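Local coordinates for metallo-carboxypeptidase (Pseudomonas aeruginosa, PDB 4A39), which is a zinc-dependent metallocarboxypeptidase of the M14 family, which probably removes C-terminal residues from peptide chains, at residues 123-134 with 184-194. Sequence-based numbering, arbitrary orientation.
Sequences FEPYSRERHARL and HMAEWFMEGLI
In this M14 carboxypeptidase fold, the linker that leaves the N-terminal beta domain and helix 128-138 pack on helix 185-196, which begins just after the zinc ligands His180 and Glu183. The axes of segments 128-134 and 185-194 run nearly parallel, 20° apart, with the ring of Tyr126 between them. CG of Glu187 sits over the centre of one face of the Tyr126 ring, 3.4 Å from its centroid, and the carboxylate continues stacked on it; CD of Arg130 covers the opposite face. The edge of Tyr126 points at the Trp188 five-membered ring in a T-shaped pair.

Two buried carboxylates then tie the helices together. Glu187 divides its oxygens: OE1 takes NH1 and NH2 of Arg128 end-on, while OE2 receives His131 ND1 at 2.6 Å through its syn lone pair, in the imidazole plane. Asn219 adds a further bond to OE1, and His131 NE2 is hydrogen-bonded to Glu159 OE1, which should fix the rotation of that ring. Arg130, extended from CG to NE (chi2 179°), reaches Glu191 side-on with NE and NH2; Trp188 CH2 lies over one guanidinium face, the planes 38° apart. Lys370 also bridges to Glu191 OE2.

Met185, its side chain about 8 Å from the zinc ion, sets CE over a face of Phe123. Tyr126 N donates to His184 ND1 at 3.0 Å. Glu191 OE1 serves two donors, Arg130 NE on its syn lone pair and Tyr126 OH, 2.7 Å away, on its anti lone pair.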
loop_
_atom_site.group_PDB
_atom_site.type_symbol
_atom_site.label_atom_id
_atom_site.label_comp_id
_atom_site.label_asym_id
_atom_site.label_seq_id
_atom_site.Cartn_x
_atom_site.Cartn_y
_atom_site.Cartn_z
ATOM N N PHE A 123 4.077 7.507 -6.790
ATOM C CA PHE A 123 3.780 7.779 -5.382
ATOM C C PHE A 123 5.116 7.780 -4.643
ATOM O O PHE A 123 6.088 7.201 -5.126
ATOM C CB PHE A 123 2.865 6.710 -4.765
ATOM C CG PHE A 123 2.256 7.131 -3.450
ATOM C CD1 PHE A 123 1.120 7.937 -3.423
ATOM C CD2 PHE A 123 2.841 6.760 -2.242
ATOM C CE1 PHE A 123 0.581 8.366 -2.211
ATOM C CE2 PHE A 123 2.308 7.186 -1.023
ATOM C CZ PHE A 123 1.177 7.990 -1.011
ATOM N N GLU A 124 5.170 8.429 -3.482
ATOM C CA GLU A 124 6.399 8.467 -2.685
ATOM C C GLU A 124 6.835 7.012 -2.457
ATOM O O GLU A 124 6.171 6.271 -1.741
ATOM C CB GLU A 124 6.120 9.168 -1.350
ATOM C CG GLU A 124 7.354 9.410 -0.499
ATOM C CD GLU A 124 7.092 10.338 0.677
ATOM O OE1 GLU A 124 5.939 10.789 0.858
ATOM O OE2 GLU A 124 8.052 10.615 1.422
ATOM N N PRO A 125 7.969 6.595 -3.052
ATOM C CA PRO A 125 8.482 5.224 -2.928
ATOM C C PRO A 125 8.940 4.745 -1.557
ATOM O O PRO A 125 9.450 5.524 -0.749
ATOM C CB PRO A 125 9.641 5.185 -3.931
ATOM C CG PRO A 125 9.363 6.332 -4.863
ATOM C CD PRO A 125 8.841 7.388 -3.934
ATOM N N TYR A 126 8.755 3.448 -1.318
ATOM C CA TYR A 126 9.183 2.809 -0.080
ATOM C C TYR A 126 10.189 1.750 -0.524
ATOM O O TYR A 126 9.808 0.704 -1.049
ATOM C CB TYR A 126 8.005 2.148 0.644
ATOM C CG TYR A 126 8.266 1.976 2.121
ATOM C CD1 TYR A 126 9.160 1.009 2.586
ATOM C CD2 TYR A 126 7.698 2.848 3.046
ATOM C CE1 TYR A 126 9.486 0.924 3.940
ATOM C CE2 TYR A 126 8.017 2.775 4.402
ATOM C CZ TYR A 126 8.911 1.815 4.842
ATOM O OH TYR A 126 9.245 1.760 6.176
ATOM N N SER A 127 11.474 2.035 -0.338
ATOM C CA SER A 127 12.529 1.112 -0.755
ATOM C C SER A 127 12.685 -0.075 0.185
ATOM O O SER A 127 12.183 -0.064 1.307
ATOM C CB SER A 127 13.870 1.843 -0.837
ATOM O OG SER A 127 14.343 2.180 0.455
ATOM N N ARG A 128 13.388 -1.103 -0.277
ATOM C CA ARG A 128 13.609 -2.268 0.564
ATOM C C ARG A 128 14.636 -1.895 1.627
ATOM O O ARG A 128 14.714 -2.535 2.680
ATOM C CB ARG A 128 14.110 -3.456 -0.264
ATOM C CG ARG A 128 13.180 -3.908 -1.387
ATOM C CD ARG A 128 11.803 -4.277 -0.859
ATOM N NE ARG A 128 10.942 -3.102 -0.717
ATOM C CZ ARG A 128 9.989 -2.977 0.203
ATOM N NH1 ARG A 128 9.765 -3.950 1.077
ATOM N NH2 ARG A 128 9.251 -1.874 0.244
ATOM N N GLU A 129 15.444 -0.871 1.345
ATOM C CA GLU A 129 16.432 -0.429 2.323
ATOM C C GLU A 129 15.673 0.194 3.480
ATOM O O GLU A 129 16.019 -0.021 4.640
ATOM C CB GLU A 129 17.428 0.567 1.707
ATOM C CG GLU A 129 18.347 -0.081 0.672
ATOM C CD GLU A 129 19.544 0.772 0.280
ATOM O OE1 GLU A 129 19.368 1.981 0.016
ATOM O OE2 GLU A 129 20.667 0.222 0.220
ATOM N N ARG A 130 14.621 0.947 3.165
ATOM C CA ARG A 130 13.811 1.565 4.207
ATOM C C ARG A 130 13.078 0.448 4.945
ATOM O O ARG A 130 12.860 0.528 6.153
ATOM C CB ARG A 130 12.801 2.551 3.605
ATOM C CG ARG A 130 12.157 3.443 4.654
ATOM C CD ARG A 130 11.163 4.438 4.075
ATOM N NE ARG A 130 10.694 5.348 5.116
ATOM C CZ ARG A 130 11.310 6.474 5.465
ATOM N NH1 ARG A 130 12.423 6.848 4.847
ATOM N NH2 ARG A 130 10.828 7.216 6.454
ATOM N N HIS A 131 12.703 -0.597 4.208
ATOM C CA HIS A 131 12.009 -1.740 4.795
ATOM C C HIS A 131 12.899 -2.371 5.859
ATOM O O HIS A 131 12.441 -2.705 6.956
ATOM C CB HIS A 131 11.692 -2.787 3.720
ATOM C CG HIS A 131 11.133 -4.065 4.264
ATOM N ND1 HIS A 131 9.813 -4.203 4.638
ATOM C CD2 HIS A 131 11.723 -5.255 4.525
ATOM C CE1 HIS A 131 9.613 -5.422 5.106
ATOM N NE2 HIS A 131 10.757 -6.082 5.049
ATOM N N ALA A 132 14.175 -2.541 5.528
ATOM C CA ALA A 132 15.116 -3.133 6.467
ATOM C C ALA A 132 15.196 -2.281 7.724
ATOM O O ALA A 132 15.215 -2.807 8.838
ATOM C CB ALA A 132 16.489 -3.264 5.823
ATOM N N ARG A 133 15.237 -0.963 7.550
ATOM C CA ARG A 133 15.308 -0.061 8.691
ATOM C C ARG A 133 14.047 -0.154 9.549
ATOM O O ARG A 133 14.117 -0.088 10.778
ATOM C CB ARG A 133 15.519 1.381 8.225
ATOM C CG ARG A 133 16.894 1.630 7.614
ATOM C CD ARG A 133 17.220 3.121 7.537
ATOM N NE ARG A 133 16.367 3.849 6.600
ATOM C CZ ARG A 133 16.468 3.773 5.276
ATOM N NH1 ARG A 133 17.389 2.997 4.717
ATOM N NH2 ARG A 133 15.653 4.484 4.509
ATOM N N LEU A 134 12.896 -0.309 8.901
ATOM C CA LEU A 134 11.634 -0.424 9.626
ATOM C C LEU A 134 11.627 -1.690 10.472
ATOM O O LEU A 134 11.186 -1.677 11.621
ATOM C CB LEU A 134 10.448 -0.461 8.655
ATOM C CG LEU A 134 9.081 -0.701 9.314
ATOM C CD1 LEU A 134 8.775 0.421 10.298
ATOM C CD2 LEU A 134 7.999 -0.775 8.247
ATOM N N HIS A 184 2.791 1.633 -2.965
ATOM C CA HIS A 184 3.741 2.030 -1.931
ATOM C C HIS A 184 3.173 2.709 -0.694
ATOM O O HIS A 184 3.807 2.699 0.362
ATOM C CB HIS A 184 4.837 2.889 -2.569
ATOM C CG HIS A 184 5.775 2.103 -3.432
ATOM N ND1 HIS A 184 7.031 1.722 -3.011
ATOM C CD2 HIS A 184 5.610 1.560 -4.663
ATOM C CE1 HIS A 184 7.600 0.980 -3.946
ATOM N NE2 HIS A 184 6.760 0.866 -4.958
ATOM N N MET A 185 1.992 3.303 -0.816
ATOM C CA MET A 185 1.366 3.933 0.339
ATOM C C MET A 185 1.123 2.874 1.410
ATOM O O MET A 185 1.074 3.182 2.600
ATOM C CB MET A 185 0.029 4.577 -0.057
ATOM C CG MET A 185 -0.940 3.641 -0.789
ATOM S SD MET A 185 -0.629 3.502 -2.567
ATOM C CE MET A 185 -1.347 5.060 -3.148
ATOM N N ALA A 186 0.984 1.620 0.987
ATOM C CA ALA A 186 0.718 0.524 1.914
ATOM C C ALA A 186 1.800 0.315 2.977
ATOM O O ALA A 186 1.493 0.248 4.169
ATOM C CB ALA A 186 0.477 -0.767 1.143
ATOM N N GLU A 187 3.064 0.207 2.577
ATOM C CA GLU A 187 4.084 0.018 3.601
ATOM C C GLU A 187 4.296 1.308 4.406
ATOM O O GLU A 187 4.712 1.251 5.562
ATOM C CB GLU A 187 5.405 -0.505 3.008
ATOM C CG GLU A 187 6.478 -0.717 4.081
ATOM C CD GLU A 187 7.459 -1.843 3.779
ATOM O OE1 GLU A 187 7.734 -2.118 2.592
ATOM O OE2 GLU A 187 7.969 -2.445 4.747
ATOM N N TRP A 188 4.009 2.468 3.814
ATOM C CA TRP A 188 4.138 3.716 4.568
ATOM C C TRP A 188 3.155 3.630 5.737
ATOM O O TRP A 188 3.470 4.020 6.865
ATOM C CB TRP A 188 3.812 4.935 3.697
ATOM C CG TRP A 188 4.965 5.383 2.843
ATOM C CD1 TRP A 188 5.092 5.243 1.488
ATOM C CD2 TRP A 188 6.155 6.042 3.291
ATOM N NE1 TRP A 188 6.286 5.776 1.068
ATOM C CE2 TRP A 188 6.960 6.272 2.152
ATOM C CE3 TRP A 188 6.622 6.461 4.546
ATOM C CZ2 TRP A 188 8.208 6.903 2.226
ATOM C CZ3 TRP A 188 7.866 7.090 4.622
ATOM C CH2 TRP A 188 8.643 7.305 3.465
ATOM N N PHE A 189 1.964 3.109 5.456
ATOM C CA PHE A 189 0.921 2.927 6.471
ATOM C C PHE A 189 1.489 2.057 7.601
ATOM O O PHE A 189 1.300 2.344 8.785
ATOM C CB PHE A 189 -0.301 2.252 5.817
ATOM C CG PHE A 189 -1.396 1.837 6.781
ATOM C CD1 PHE A 189 -1.265 0.681 7.551
ATOM C CD2 PHE A 189 -2.581 2.563 6.867
ATOM C CE1 PHE A 189 -2.298 0.252 8.386
ATOM C CE2 PHE A 189 -3.625 2.142 7.696
ATOM C CZ PHE A 189 -3.483 0.982 8.458
ATOM N N MET A 190 2.196 0.994 7.231
ATOM C CA MET A 190 2.783 0.092 8.217
ATOM C C MET A 190 3.860 0.784 9.051
ATOM O O MET A 190 3.989 0.516 10.246
ATOM C CB MET A 190 3.374 -1.137 7.521
ATOM C CG MET A 190 2.358 -1.939 6.714
ATOM S SD MET A 190 0.992 -2.609 7.707
ATOM C CE MET A 190 1.802 -3.995 8.505
ATOM N N GLU A 191 4.638 1.670 8.432
ATOM C CA GLU A 191 5.678 2.388 9.168
ATOM C C GLU A 191 5.055 3.253 10.267
ATOM O O GLU A 191 5.582 3.340 11.374
ATOM C CB GLU A 191 6.516 3.266 8.227
ATOM C CG GLU A 191 7.572 4.102 8.956
ATOM C CD GLU A 191 8.472 4.882 8.019
ATOM O OE1 GLU A 191 9.105 4.256 7.143
ATOM O OE2 GLU A 191 8.554 6.119 8.162
ATOM N N GLY A 192 3.930 3.890 9.960
ATOM C CA GLY A 192 3.264 4.725 10.945
ATOM C C GLY A 192 2.741 3.895 12.100
ATOM O O GLY A 192 2.852 4.282 13.269
ATOM N N LEU A 193 2.168 2.745 11.762
ATOM C CA LEU A 193 1.618 1.832 12.752
ATOM C C LEU A 193 2.727 1.382 13.707
ATOM O O LEU A 193 2.598 1.494 14.931
ATOM C CB LEU A 193 0.995 0.631 12.024
ATOM C CG LEU A 193 0.166 -0.406 12.784
ATOM C CD1 LEU A 193 -0.675 -1.197 11.784
ATOM C CD2 LEU A 193 1.072 -1.328 13.575
ATOM N N ILE A 194 3.831 0.901 13.147
ATOM C CA ILE A 194 4.944 0.424 13.960
ATOM C C ILE A 194 5.615 1.528 14.774
ATOM O O ILE A 194 5.974 1.314 15.931
ATOM C CB ILE A 194 5.996 -0.306 13.081
ATOM C CG1 ILE A 194 5.505 -1.719 12.758
ATOM C CG2 ILE A 194 7.331 -0.400 13.801
ATOM C CD1 ILE A 194 4.243 -1.771 11.939
#